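Local coordinates for C2 domain protein (Ramazzottius varieornatus, PDB 7DF2) that binds three calcium ions through a C2 domain and is a type of protein found specifically in tardigrades, at residues I43-V48 with I72-D77. Sequence-based numbering, arbitrary orientation.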
loop_
_atom_site.group_PDB
_atom_site.type_symbol
_atom_site.label_atom_id
_atom_site.label_comp_id
_atom_site.label_asym_id
_atom_site.label_seq_id
_atom_site.Cartn_x
_atom_site.Cartn_y
_atom_site.Cartn_z
ATOM N N ILE A 43 10.867 1.142 6.318
ATOM C CA ILE A 43 9.995 0.170 5.673
ATOM C C ILE A 43 9.899 0.529 4.202
ATOM O O ILE A 43 9.590 1.675 3.866
ATOM C CB ILE A 43 8.588 0.154 6.300
ATOM C CG1 ILE A 43 8.673 -0.120 7.801
ATOM C CG2 ILE A 43 7.685 -0.878 5.602
ATOM C CD1 ILE A 43 8.496 1.115 8.625
ATOM N N GLU A 44 10.147 -0.448 3.333
ATOM C CA GLU A 44 9.953 -0.294 1.895
ATOM C C GLU A 44 8.750 -1.117 1.480
ATOM O O GLU A 44 8.602 -2.270 1.905
ATOM C CB GLU A 44 11.196 -0.729 1.112
ATOM C CG GLU A 44 12.442 0.060 1.493
ATOM C CD GLU A 44 13.652 -0.338 0.666
ATOM O OE1 GLU A 44 13.537 -1.260 -0.179
ATOM O OE2 GLU A 44 14.721 0.261 0.871
ATOM N N MET A 45 7.880 -0.513 0.675
ATOM C CA MET A 45 6.672 -1.158 0.178
ATOM C C MET A 45 6.731 -1.171 -1.340
ATOM O O MET A 45 6.758 -0.111 -1.975
ATOM C CB MET A 45 5.429 -0.420 0.670
ATOM C CG MET A 45 4.119 -0.836 0.005
ATOM S SD MET A 45 2.800 0.206 0.684
ATOM C CE MET A 45 1.423 -0.288 -0.362
ATOM N N ASN A 46 6.779 -2.368 -1.913
ATOM C CA ASN A 46 6.864 -2.565 -3.355
ATOM C C ASN A 46 5.495 -3.015 -3.847
ATOM O O ASN A 46 5.016 -4.091 -3.466
ATOM C CB ASN A 46 7.937 -3.606 -3.667
ATOM C CG ASN A 46 8.092 -3.917 -5.148
ATOM O OD1 ASN A 46 8.343 -5.074 -5.507
ATOM N ND2 ASN A 46 8.039 -2.896 -6.006
ATOM N N VAL A 47 4.856 -2.189 -4.669
ATOM C CA VAL A 47 3.582 -2.547 -5.282
ATOM C C VAL A 47 3.902 -3.213 -6.613
ATOM O O VAL A 47 4.346 -2.559 -7.559
ATOM C CB VAL A 47 2.675 -1.326 -5.447
ATOM C CG1 VAL A 47 1.394 -1.707 -6.203
ATOM C CG2 VAL A 47 2.352 -0.765 -4.069
ATOM N N VAL A 48 3.700 -4.530 -6.674
ATOM C CA VAL A 48 4.174 -5.310 -7.808
ATOM C C VAL A 48 3.209 -5.202 -8.978
ATOM O O VAL A 48 3.589 -4.813 -10.088
ATOM C CB VAL A 48 4.382 -6.778 -7.391
ATOM C CG1 VAL A 48 4.843 -7.605 -8.586
ATOM C CG2 VAL A 48 5.391 -6.848 -6.220
ATOM N N ILE A 72 -3.768 4.663 -9.152
ATOM C CA ILE A 72 -3.427 3.767 -8.054
ATOM C C ILE A 72 -2.497 4.514 -7.115
ATOM O O ILE A 72 -1.465 5.034 -7.548
ATOM C CB ILE A 72 -2.778 2.471 -8.578
ATOM C CG1 ILE A 72 -3.753 1.760 -9.522
ATOM C CG2 ILE A 72 -2.389 1.558 -7.413
ATOM C CD1 ILE A 72 -3.159 0.554 -10.277
ATOM N N ILE A 73 -2.866 4.581 -5.840
ATOM C CA ILE A 73 -2.120 5.350 -4.849
ATOM C C ILE A 73 -1.806 4.452 -3.659
ATOM O O ILE A 73 -2.521 3.486 -3.381
ATOM C CB ILE A 73 -2.899 6.609 -4.394
ATOM C CG1 ILE A 73 -4.159 6.207 -3.620
ATOM C CG2 ILE A 73 -3.289 7.467 -5.603
ATOM C CD1 ILE A 73 -5.012 7.407 -3.207
ATOM N N ALA A 74 -0.708 4.761 -2.962
ATOM C CA ALA A 74 -0.202 3.888 -1.910
ATOM C C ALA A 74 0.340 4.697 -0.739
ATOM O O ALA A 74 0.762 5.848 -0.885
ATOM C CB ALA A 74 0.904 2.954 -2.427
ATOM N N PHE A 75 0.337 4.061 0.432
ATOM C CA PHE A 75 0.816 4.691 1.658
ATOM C C PHE A 75 1.230 3.609 2.649
ATOM O O PHE A 75 0.563 2.576 2.750
ATOM C CB PHE A 75 -0.283 5.582 2.252
ATOM C CG PHE A 75 0.181 6.456 3.390
ATOM C CD1 PHE A 75 0.824 7.661 3.136
ATOM C CD2 PHE A 75 -0.043 6.077 4.706
ATOM C CE1 PHE A 75 1.237 8.477 4.182
ATOM C CE2 PHE A 75 0.370 6.886 5.753
ATOM C CZ PHE A 75 1.014 8.084 5.485
ATOM N N ILE A 76 2.329 3.844 3.372
ATOM C CA ILE A 76 2.737 2.972 4.471
ATOM C C ILE A 76 2.182 3.591 5.750
ATOM O O ILE A 76 2.636 4.666 6.168
ATOM C CB ILE A 76 4.267 2.830 4.548
ATOM C CG1 ILE A 76 4.828 2.182 3.280
ATOM C CG2 ILE A 76 4.660 2.039 5.774
ATOM C CD1 ILE A 76 6.361 2.385 3.102
ATOM N N ASP A 77 1.199 2.924 6.373
ATOM C CA ASP A 77 0.475 3.480 7.524
ATOM C C ASP A 77 1.069 2.930 8.821
ATOM O O ASP A 77 0.695 1.848 9.284
ATOM C CB ASP A 77 -1.015 3.162 7.420
ATOM C CG ASP A 77 -1.830 3.788 8.553
ATOM O OD1 ASP A 77 -1.243 4.512 9.398
ATOM O OD2 ASP A 77 -3.059 3.553 8.585
#
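The carbonyl O of I76 accepts a hydrogen bond from NH1 of R116, on strand 107-119 of the facing sheet, while the side chain of I76 lies against I43 and M45 of strand 41-51 in that same sheet. Strands 43-48 and 72-77 belong to opposite sheets of the C2 β-sandwich; their axes approach to 8.2 Å and run nearly antiparallel, at 153°, with M45 standing over I76 and V47 over A74. M45 and I76 carry most of the contact, sliding past one another in opposite directions. M45 sets CG anti to its own nitrogen (chi1 169°) and stays extended beyond it, which sends the thioether across the interior toward the other sheet. Its CB meets CG1 of I76 at 3.7 Å, SD lies alongside the same I76 CG1 at 3.8 Å, and CE ends on CB of A74 at 3.9 Å. V47 CG2 comes to the same methyl, A74 CB, more loosely, at 4.3 Å. In I76, CG1 sits beside the backbone nitrogen (chi1 -62°), and this extended branch carries CD1 on toward strand 43-48, to 3.4 Å from the carbonyl O of I43; the other branch, CG2, faces CG2 of I43 at 4.2 Å. Replacing I76 with an alanine would probably open a gap beside M45 CB and the I43 carbonyl, leaving the sulfur freer to turn. M128 and V130 of strand 121-136 also touch M45, while L98 of strand 96-100 touches V47 and A74. No hydrogen bond crosses between the two strands: methyl, methylene and thioether groups pack the buried middle of the sandwich, and hydrophobic and dispersion forces hold these strands together, with the I76 carbonyl adding a polar link to the opposite sheet through R116.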